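Local coordinates for pyrrolidone-carboxylate peptidase (Deinococcus radiodurans R1, PDB 5Z48), which probably removes N-terminal pyroglutamyl groups from peptides as a thiol peptidase of the C15 family, and forms a homotetramer, at residues T81-G86 against N139-Y144. Residues are numbered along the deposited sequence; the frame is centred on the assembly and turned at random.
Sequences TLERVG and NSAGLY. With PCA (pyroglutamic acid), chain I.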
ATOM      1  N   THR B  81       2.885   5.148  16.246  1.00  8.50           N
ATOM      2  CA  THR B  81       3.589   6.332  15.764  1.00  7.43           C
ATOM      3  C   THR B  81       3.408   7.514  16.709  1.00  9.87           C
ATOM      4  O   THR B  81       2.394   7.643  17.410  1.00 12.01           O
ATOM      5  CB  THR B  81       3.136   6.772  14.334  1.00 10.04           C
ATOM      6  OG1 THR B  81       1.692   6.871  14.266  1.00 11.21           O
ATOM      7  CG2 THR B  81       3.644   5.763  13.283  1.00 10.80           C
ATOM      8  N   LEU B  82       4.439   8.360  16.757  1.00  9.24           N
ATOM      9  CA  LEU B  82       4.434   9.597  17.547  1.00  7.90           C
ATOM     10  C   LEU B  82       4.320  10.780  16.594  1.00 10.14           C
ATOM     11  O   LEU B  82       5.131  10.905  15.655  1.00 10.77           O
ATOM     12  CB  LEU B  82       5.726   9.732  18.360  1.00 10.22           C
ATOM     13  CG  LEU B  82       6.023   8.646  19.353  1.00 13.02           C
ATOM     14  CD1 LEU B  82       7.464   8.845  19.818  1.00 15.18           C
ATOM     15  CD2 LEU B  82       5.029   8.725  20.523  1.00 13.21           C
ATOM     16  N   GLU B  83       3.331  11.671  16.834  1.00  9.80           N
ATOM     17  CA  GLU B  83       3.114  12.826  15.960  1.00  9.69           C
ATOM     18  C   GLU B  83       4.105  13.930  16.262  1.00 10.20           C
ATOM     19  O   GLU B  83       4.233  14.384  17.412  1.00 12.20           O
ATOM     20  CB  GLU B  83       1.675  13.364  16.113  1.00 10.51           C
ATOM     21  CG  GLU B  83       0.646  12.333  15.664  1.00 11.15           C
ATOM     22  CD  GLU B  83       0.773  11.889  14.217  1.00 10.36           C
ATOM     23  OE1 GLU B  83       1.482  12.557  13.407  1.00 10.29           O
ATOM     24  OE2 GLU B  83       0.182  10.810  13.900  1.00 10.86           O
ATOM     25  N   ARG B  84       4.806  14.397  15.223  1.00  8.24           N
ATOM     26  CA  ARG B  84       5.751  15.483  15.433  1.00  9.55           C
ATOM     27  C   ARG B  84       5.074  16.821  15.572  1.00 11.27           C
ATOM     28  O   ARG B  84       5.624  17.708  16.232  1.00 10.15           O
ATOM     29  CB  ARG B  84       6.761  15.517  14.275  1.00  9.76           C
ATOM     30  CG  ARG B  84       7.913  16.511  14.547  1.00 10.27           C
ATOM     31  CD  ARG B  84       8.884  16.649  13.347  1.00  9.31           C
ATOM     32  NE  ARG B  84       9.559  15.390  13.014  1.00  9.04           N
ATOM     33  CZ  ARG B  84      10.741  15.015  13.507  1.00 12.38           C
ATOM     34  NH1 ARG B  84      11.359  15.759  14.441  1.00 13.54           N
ATOM     35  NH2 ARG B  84      11.316  13.891  13.057  1.00 12.51           N
ATOM     36  N   VAL B  85       3.940  17.024  14.898  1.00 10.33           N
ATOM     37  CA  VAL B  85       3.405  18.380  14.726  1.00  9.68           C
ATOM     38  C   VAL B  85       1.881  18.350  14.698  1.00 11.30           C
ATOM     39  O   VAL B  85       1.255  17.499  14.053  1.00 11.68           O
ATOM     40  CB  VAL B  85       4.021  19.039  13.472  1.00 11.37           C
ATOM     41  CG1 VAL B  85       3.699  18.219  12.233  1.00 12.04           C
ATOM     42  CG2 VAL B  85       3.573  20.482  13.344  1.00 13.57           C
ATOM     43  N   GLY B  86       1.291  19.308  15.409  1.00 11.53           N
ATOM     44  CA  GLY B  86      -0.142  19.570  15.324  1.00 12.72           C
ATOM     45  C   GLY B  86      -0.356  20.836  14.512  1.00 10.22           C
ATOM     46  O   GLY B  86       0.216  21.876  14.813  1.00 11.17           O
ATOM     47  N   ASN B 139       4.848  12.651  10.636  1.00  9.25           N
ATOM     48  CA  ASN B 139       4.930  14.093  10.445  1.00  8.20           C
ATOM     49  C   ASN B 139       3.615  14.701   9.982  1.00 10.39           C
ATOM     50  O   ASN B 139       3.562  15.912   9.711  1.00 12.60           O
ATOM     51  CB  ASN B 139       6.068  14.388   9.478  1.00 11.46           C
ATOM     52  CG  ASN B 139       7.393  14.015  10.091  1.00 12.64           C
ATOM     53  OD1 ASN B 139       7.616  14.356  11.253  1.00 12.97           O
ATOM     54  ND2 ASN B 139       8.247  13.323   9.358  1.00 12.83           N
ATOM     55  N   SER B 140       2.540  13.925   9.966  1.00 10.61           N
ATOM     56  CA  SER B 140       1.185  14.475   9.887  1.00 10.53           C
ATOM     57  C   SER B 140       0.226  13.608  10.684  1.00 11.69           C
ATOM     58  O   SER B 140       0.189  12.384  10.485  1.00 12.10           O
ATOM     59  CB  SER B 140       0.677  14.587   8.452  1.00 13.08           C
ATOM     60  OG  SER B 140      -0.727  14.942   8.469  1.00 12.87           O
ATOM     61  N   ALA B 141      -0.545  14.230  11.578  1.00 12.17           N
ATOM     62  CA  ALA B 141      -1.566  13.543  12.379  1.00 10.94           C
ATOM     63  C   ALA B 141      -2.922  13.516  11.680  1.00 13.95           C
ATOM     64  O   ALA B 141      -3.925  13.156  12.316  1.00 16.21           O
ATOM     65  CB  ALA B 141      -1.709  14.219  13.754  1.00 10.23           C
ATOM     66  N   GLY B 142      -2.968  13.873  10.392  1.00 10.71           N
ATOM     67  CA  GLY B 142      -4.228  14.213   9.737  1.00 10.04           C
ATOM     68  C   GLY B 142      -4.690  15.596  10.191  1.00  9.34           C
ATOM     69  O   GLY B 142      -3.993  16.272  10.916  1.00 11.48           O
ATOM     70  N   LEU B 143      -5.872  16.010   9.698  1.00  9.67           N
ATOM     71  CA  LEU B 143      -6.499  17.274  10.105  1.00 10.08           C
ATOM     72  C   LEU B 143      -7.892  17.016  10.705  1.00 11.82           C
ATOM     73  O   LEU B 143      -8.769  17.865  10.649  1.00 12.24           O
ATOM     74  CB  LEU B 143      -6.538  18.272   8.936  1.00 11.38           C
ATOM     75  CG  LEU B 143      -5.112  18.640   8.457  1.00 10.98           C
ATOM     76  CD1 LEU B 143      -5.290  19.610   7.293  1.00 11.35           C
ATOM     77  CD2 LEU B 143      -4.249  19.301   9.536  1.00 10.98           C
ATOM     78  N   TYR B 144      -8.080  15.819  11.304  1.00 12.38           N
ATOM     79  CA  TYR B 144      -9.330  15.417  11.930  1.00 13.60           C
ATOM     80  C   TYR B 144      -9.225  15.671  13.438  1.00 14.47           C
ATOM     81  O   TYR B 144      -8.522  16.588  13.849  1.00 11.60           O
ATOM     82  CB  TYR B 144      -9.601  13.955  11.558  1.00 11.21           C
ATOM     83  CG  TYR B 144     -10.974  13.315  11.823  1.00 12.45           C
ATOM     84  CD1 TYR B 144     -12.193  13.888  11.427  1.00 13.54           C
ATOM     85  CD2 TYR B 144     -11.017  12.063  12.404  1.00 15.28           C
ATOM     86  CE1 TYR B 144     -13.412  13.223  11.634  1.00 16.01           C
ATOM     87  CE2 TYR B 144     -12.230  11.393  12.617  1.00 15.19           C
ATOM     88  CZ  TYR B 144     -13.420  11.967  12.222  1.00 14.56           C
ATOM     89  OH  TYR B 144     -14.603  11.285  12.425  1.00 16.39           O
TER
HETATM   90  N   PCA I 302      -8.744   8.684  15.342  1.00 12.52           N
HETATM   91  CA  PCA I 302      -9.288   9.827  14.616  1.00 16.03           C
HETATM   92  CB  PCA I 302     -10.290  10.533  15.545  1.00 15.03           C
HETATM   93  CG  PCA I 302     -10.449   9.676  16.802  1.00 13.13           C
HETATM   94  CD  PCA I 302      -9.412   8.599  16.613  1.00 10.05           C
HETATM   95  OE  PCA I 302      -9.198   7.742  17.477  1.00 12.15           O
HETATM   96  C   PCA I 302      -8.143  10.722  14.104  1.00 17.95           C
HETATM   97  O   PCA I 302      -8.248  11.947  13.986  1.00 14.84           O
HETATM   98  OXT PCA I 302      -7.020  10.215  13.822  1.00 21.19           O
HETATM   99  O   HOH W   1      10.621  12.265  10.768  1.00 12.93           O
HETATM  100  O   HOH W   2      -0.653  17.105  11.993  1.00 12.43           O
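R84 and N139 bring the backbones closest, their CA atoms 5.2 Å apart, where the break in strand 80-90 meets the loop between strand 135-138 and helix 145-159; further along, CA of E83 lies 5.9 Å from CA of A141. No direct backbone hydrogen bond joins the segments; instead a water accepts from A141 N and donates to V85 O. The one direct bond runs from R84 NE to N139 OD1, 2.8 Å long with an N-H...O angle of 150°. Its acceptor lies almost in the guanidinium plane, while the donor sits 22° off the carbonyl plane, and a second water bridges R84 NH2 and N139 ND2 at the guanidinium edge, in its plane. With CG anti to the backbone N (chi1 -171°) and a bend at chi3, R84 runs alongside N139, and its NH1 forms a salt bridge to D104 of a second subunit. Were the guanidinium lost, as with an alanine here, N139 OD1 would probably lack its NE donor and D104 of that subunit its cationic mate. The loop continues to Y144, whose CD2 lies 3.2 Å from O of the bound pyroglutamate. E83, bent at chi2, lays its carboxylate against A141, with CD 3.4 Å from A141 CB. Its OE1 is 3.2 Å from A141 N, but the poor angle rules out a bond; S138 OG bonds to OE1 instead, while OE2 hydrogen-bonds H171 ND1 and forms a salt bridge with R77 NH1. Held this way, E83 probably orients H171, consistent with the acid-histidine half of a Cys-His-Glu triad whose cysteine, by similarity, is C146.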